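Local structure of cephalosporin acylase (Bacillus halodurans, 2NLZ) at residues 208-211 with 217-220; 227-232 with 239-244. The protein is of unproven function but probably acts as an Ntn-type hydrolase of the gamma-glutamyltranspeptidase family that removes acyl groups from cephalosporins. The protein carries 1 engineered substitution. All blocks are in the same frame, centred on the assembly; numbering follows the deposited sequence.

Interaction 1 of 2, residues 208-211 with 217-220; sequences LRSI and ESFY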
loop_
_atom_site.group_PDB
_atom_site.type_symbol
_atom_site.label_atom_id
_atom_site.label_comp_id
_atom_site.label_asym_id
_atom_site.label_seq_id
_atom_site.Cartn_x
_atom_site.Cartn_y
_atom_site.Cartn_z
ATOM N N LEU D 208 -3.749 -14.388 45.501
ATOM C CA LEU D 208 -4.511 -13.168 45.268
ATOM C C LEU D 208 -5.576 -12.997 46.332
ATOM O O LEU D 208 -5.780 -11.898 46.830
ATOM C CB LEU D 208 -5.132 -13.135 43.878
ATOM C CG LEU D 208 -4.174 -12.783 42.742
ATOM C CD1 LEU D 208 -4.864 -12.992 41.406
ATOM C CD2 LEU D 208 -3.621 -11.361 42.848
ATOM N N ARG D 209 -6.225 -14.095 46.704
ATOM C CA ARG D 209 -7.154 -14.085 47.827
ATOM C C ARG D 209 -6.427 -13.699 49.126
ATOM O O ARG D 209 -6.948 -12.923 49.926
ATOM C CB ARG D 209 -7.865 -15.434 47.952
ATOM C CG ARG D 209 -9.045 -15.450 48.909
ATOM C CD ARG D 209 -10.262 -16.138 48.294
ATOM N NE ARG D 209 -9.894 -17.302 47.487
ATOM C CZ ARG D 209 -10.697 -17.909 46.613
ATOM N NH1 ARG D 209 -11.936 -17.476 46.414
ATOM N NH2 ARG D 209 -10.253 -18.952 45.931
ATOM N N SER D 210 -5.212 -14.204 49.313
ATOM C CA SER D 210 -4.482 -13.931 50.538
ATOM C C SER D 210 -4.099 -12.461 50.654
ATOM O O SER D 210 -4.054 -11.932 51.762
ATOM C CB SER D 210 -3.251 -14.835 50.671
ATOM O OG SER D 210 -2.635 -14.700 51.948
ATOM N N ILE D 211 -3.829 -11.797 49.529
ATOM C CA ILE D 211 -3.481 -10.368 49.594
ATOM C C ILE D 211 -4.714 -9.492 49.586
ATOM O O ILE D 211 -4.672 -8.358 50.054
ATOM C CB ILE D 211 -2.439 -9.887 48.528
ATOM C CG1 ILE D 211 -2.812 -10.327 47.127
ATOM C CG2 ILE D 211 -1.055 -10.410 48.854
ATOM C CD1 ILE D 211 -1.598 -10.567 46.251
ATOM N N GLU D 217 -0.758 -7.251 53.179
ATOM C CA GLU D 217 0.107 -7.468 54.339
ATOM C C GLU D 217 0.753 -8.862 54.351
ATOM O O GLU D 217 1.896 -9.020 54.790
ATOM C CB GLU D 217 -0.672 -7.215 55.639
ATOM C CG GLU D 217 0.122 -6.527 56.749
ATOM C CD GLU D 217 0.502 -5.091 56.414
ATOM O OE1 GLU D 217 -0.075 -4.506 55.472
ATOM O OE2 GLU D 217 1.383 -4.539 57.103
ATOM N N SER D 218 0.022 -9.855 53.849
ATOM C CA SER D 218 0.478 -11.236 53.835
ATOM C C SER D 218 1.694 -11.432 52.952
ATOM O O SER D 218 2.522 -12.297 53.228
ATOM C CB SER D 218 -0.635 -12.151 53.351
ATOM O OG SER D 218 -0.125 -13.430 53.040
ATOM N N PHE D 219 1.789 -10.622 51.896
ATOM C CA PHE D 219 2.871 -10.705 50.914
ATOM C C PHE D 219 4.206 -10.220 51.474
ATOM O O PHE D 219 5.247 -10.799 51.175
ATOM C CB PHE D 219 2.499 -9.898 49.669
ATOM C CG PHE D 219 3.431 -10.093 48.496
ATOM C CD1 PHE D 219 3.258 -11.164 47.624
ATOM C CD2 PHE D 219 4.454 -9.182 48.236
ATOM C CE1 PHE D 219 4.106 -11.346 46.525
ATOM C CE2 PHE D 219 5.304 -9.352 47.153
ATOM C CZ PHE D 219 5.125 -10.443 46.290
ATOM N N TYR D 220 4.169 -9.164 52.287
ATOM C CA TYR D 220 5.390 -8.500 52.759
ATOM C C TYR D 220 5.805 -8.814 54.196
ATOM O O TYR D 220 6.990 -8.997 54.483
ATOM C CB TYR D 220 5.248 -6.995 52.605
ATOM C CG TYR D 220 5.078 -6.564 51.182
ATOM C CD1 TYR D 220 6.162 -6.534 50.320
ATOM C CD2 TYR D 220 3.832 -6.186 50.696
ATOM C CE1 TYR D 220 6.012 -6.142 49.013
ATOM C CE2 TYR D 220 3.673 -5.788 49.393
ATOM C CZ TYR D 220 4.767 -5.762 48.549
ATOM O OH TYR D 220 4.623 -5.359 47.237
#

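Interaction 2 of 2, residues 227-232 with 239-244; sequences QIHAFF and LTKEDL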
loop_
_atom_site.group_PDB
_atom_site.type_symbol
_atom_site.label_atom_id
_atom_site.label_comp_id
_atom_site.label_asym_id
_atom_site.label_seq_id
_atom_site.Cartn_x
_atom_site.Cartn_y
_atom_site.Cartn_z
ATOM N N GLN D 227 6.781 -17.790 53.078
ATOM C CA GLN D 227 6.937 -18.775 52.006
ATOM C C GLN D 227 7.950 -18.326 50.969
ATOM O O GLN D 227 8.685 -19.145 50.416
ATOM C CB GLN D 227 5.608 -19.031 51.314
ATOM C CG GLN D 227 4.658 -19.881 52.111
ATOM C CD GLN D 227 3.466 -20.330 51.294
ATOM O OE1 GLN D 227 2.320 -20.106 51.680
ATOM N NE2 GLN D 227 3.728 -20.961 50.153
ATOM N N ILE D 228 7.965 -17.023 50.703
ATOM C CA ILE D 228 8.908 -16.413 49.776
ATOM C C ILE D 228 10.314 -16.488 50.356
ATOM O O ILE D 228 11.242 -16.909 49.672
ATOM C CB ILE D 228 8.535 -14.938 49.463
ATOM C CG1 ILE D 228 7.251 -14.864 48.644
ATOM C CG2 ILE D 228 9.639 -14.250 48.688
ATOM C CD1 ILE D 228 6.619 -13.493 48.650
ATOM N N HIS D 229 10.455 -16.100 51.621
ATOM C CA HIS D 229 11.747 -16.119 52.311
ATOM C C HIS D 229 12.352 -17.520 52.368
ATOM O O HIS D 229 13.556 -17.682 52.162
ATOM C CB HIS D 229 11.619 -15.529 53.724
ATOM C CG HIS D 229 12.827 -15.740 54.589
ATOM N ND1 HIS D 229 13.944 -14.939 54.514
ATOM C CD2 HIS D 229 13.088 -16.661 55.548
ATOM C CE1 HIS D 229 14.844 -15.358 55.386
ATOM N NE2 HIS D 229 14.349 -16.403 56.024
ATOM N N ALA D 230 11.505 -18.517 52.627
ATOM C CA ALA D 230 11.948 -19.892 52.825
ATOM C C ALA D 230 12.493 -20.493 51.543
ATOM O O ALA D 230 13.496 -21.204 51.567
ATOM C CB ALA D 230 10.814 -20.751 53.379
ATOM N N PHE D 231 11.838 -20.204 50.425
ATOM C CA PHE D 231 12.260 -20.744 49.134
ATOM C C PHE D 231 13.586 -20.136 48.651
ATOM O O PHE D 231 14.408 -20.821 48.030
ATOM C CB PHE D 231 11.166 -20.556 48.081
ATOM C CG PHE D 231 11.460 -21.249 46.778
ATOM C CD1 PHE D 231 11.339 -22.631 46.662
ATOM C CD2 PHE D 231 11.868 -20.526 45.670
ATOM C CE1 PHE D 231 11.605 -23.276 45.465
ATOM C CE2 PHE D 231 12.148 -21.167 44.478
ATOM C CZ PHE D 231 12.012 -22.546 44.377
ATOM N N PHE D 232 13.780 -18.851 48.939
ATOM C CA PHE D 232 15.010 -18.148 48.583
ATOM C C PHE D 232 16.189 -18.585 49.449
ATOM O O PHE D 232 17.299 -18.771 48.948
ATOM C CB PHE D 232 14.808 -16.631 48.654
ATOM C CG PHE D 232 14.283 -16.042 47.379
ATOM C CD1 PHE D 232 15.124 -15.337 46.529
ATOM C CD2 PHE D 232 12.956 -16.221 47.010
ATOM C CE1 PHE D 232 14.647 -14.802 45.338
ATOM C CE2 PHE D 232 12.467 -15.693 45.814
ATOM C CZ PHE D 232 13.318 -14.982 44.980
ATOM N N LEU D 239 17.045 -12.461 48.974
ATOM C CA LEU D 239 15.759 -11.939 49.403
ATOM C C LEU D 239 15.314 -12.521 50.752
ATOM O O LEU D 239 15.167 -13.735 50.897
ATOM C CB LEU D 239 14.728 -12.250 48.322
ATOM C CG LEU D 239 13.663 -11.210 47.972
ATOM C CD1 LEU D 239 12.290 -11.644 48.415
ATOM C CD2 LEU D 239 14.011 -9.871 48.559
ATOM N N THR D 240 15.103 -11.653 51.739
ATOM C CA THR D 240 14.715 -12.096 53.076
ATOM C C THR D 240 13.333 -11.588 53.473
ATOM O O THR D 240 12.750 -10.753 52.771
ATOM C CB THR D 240 15.728 -11.639 54.148
ATOM O OG1 THR D 240 15.723 -10.207 54.238
ATOM C CG2 THR D 240 17.139 -12.135 53.825
ATOM N N LYS D 241 12.823 -12.102 54.599
ATOM C CA LYS D 241 11.598 -11.618 55.234
ATOM C C LYS D 241 11.687 -10.123 55.440
ATOM O O LYS D 241 10.767 -9.388 55.086
ATOM C CB LYS D 241 11.428 -12.242 56.615
ATOM C CG LYS D 241 10.798 -13.605 56.672
ATOM C CD LYS D 241 10.789 -14.087 58.115
ATOM C CE LYS D 241 10.751 -15.603 58.209
ATOM N NZ LYS D 241 11.056 -16.076 59.590
ATOM N N GLU D 242 12.809 -9.690 56.017
ATOM C CA GLU D 242 13.006 -8.308 56.452
ATOM C C GLU D 242 13.116 -7.325 55.294
ATOM O O GLU D 242 12.807 -6.140 55.453
ATOM C CB GLU D 242 14.224 -8.200 57.373
ATOM C CG GLU D 242 14.006 -8.812 58.749
ATOM C CD GLU D 242 15.188 -9.648 59.205
ATOM O OE1 GLU D 242 16.197 -9.068 59.658
ATOM O OE2 GLU D 242 15.104 -10.892 59.110
ATOM N N ASP D 243 13.553 -7.821 54.138
ATOM C CA ASP D 243 13.578 -7.025 52.914
ATOM C C ASP D 243 12.159 -6.683 52.490
ATOM O O ASP D 243 11.856 -5.535 52.170
ATOM C CB ASP D 243 14.286 -7.786 51.798
ATOM C CG ASP D 243 15.792 -7.686 51.890
ATOM O OD1 ASP D 243 16.292 -6.583 52.196
ATOM O OD2 ASP D 243 16.470 -8.710 51.645
ATOM N N LEU D 244 11.298 -7.693 52.506
ATOM C CA LEU D 244 9.885 -7.526 52.195
ATOM C C LEU D 244 9.177 -6.703 53.270
ATOM O O LEU D 244 8.390 -5.811 52.954
ATOM C CB LEU D 244 9.201 -8.895 52.044
ATOM C CG LEU D 244 9.744 -9.880 51.007
ATOM C CD1 LEU D 244 9.167 -11.280 51.173
ATOM C CD2 LEU D 244 9.508 -9.361 49.583
#

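Interaction 1 of 2, residues 208-211 with 217-220
S210 and S218 meet through their hydroxyls, OG of S210 lying 3.0 Å from OG of S218 in a hydrogen bond in which either serine could be the donor. Next to it, CG2 of I211 rests 3.7 Å from CB of F219; these two side chains run alongside each other and point the same way, so the isoleucine meets the base of the phenylalanine and not its ring.

Serine suits both polar places because its short arm leaves room for a close backbone approach, which is nearest at I211 and S218, their CA atoms 5.9 Å apart. Each hydroxyl is set by its first torsion: in S210 (chi1 -172°) and in S218 (chi1 166°) OG swings away from the backbone N to lie beside the carbonyl carbon. S214, in the short connection, bonds through its hydroxyl to S210 O and S218 N, linking the two backbones.

I211 and F219 are buried, as their apolar side chains require. W126 and P123 of helix 122-133 pack on I211 and F219 respectively, while L224 of helix 223-234 touches S210 and I211, so both helices 122-133 and 223-234 pack against this contact.

Interaction 2 of 2, residues 227-232 with 239-244
The loop that joins helix 223-234 to helix 241-245 brings H229, on the first helix, against T240 and K241 at the start of the second. The imidazole of H229 leaves its helix with CG anti to the backbone N (chi1 169°), which carries the ring across to the other segment. K241 lays its aliphatic chain over one face, CG standing 4.0 Å from the centroid of the H229 ring in a CH-pi contact; at the ring edge, CA of T240 is 3.3 Å from ND1 of H229. A lysine fits here because its long methylene chain can cover an aromatic ring while its amine continues outward. With alanine at H229 the ring is gone, and the methylenes of K241 would probably be left free to turn, with a gap beside T240.

The N terminus of the second helix is closed by a capping box. T240 is the N-cap: its OG1 accepts from D243 N at 3.2 Å, and in return T240 N donates to D243 OD2, also at 3.2 Å, reaching that oxygen on its anti side. The other carboxylate oxygen of D243 takes the backbone N-H of M93, which ties the cap to a neighbouring loop.

On the inner side the contact is apolar. CB of L239 sits over the F232 ring, 4.0 Å from its centroid, and the same leucine sends CD1 to within 3.7 Å of CG2 of I228. The same methyl, on the beta-branch of I228, also meets CD1 of L244, at 3.9 Å.

In the fold
Of the helices involved, 202-212 comes first along the chain, and interaction 1 closes the short loop that turns it into helix 217-221. Helix 223-234 follows almost at once; interaction 2 then closes the next turn, leading into helix 241-245. The two contacts are in series, neither nested nor crossed, with centres about 14 Å apart. They nevertheless touch: the ring of F219 packs against I228, and the backbone oxygens of F219 and Y220 lie against the side chain of L244. Four successive helices are thereby joined into one compact run, which leads on to strand 250-259 of the antiparallel beta structure.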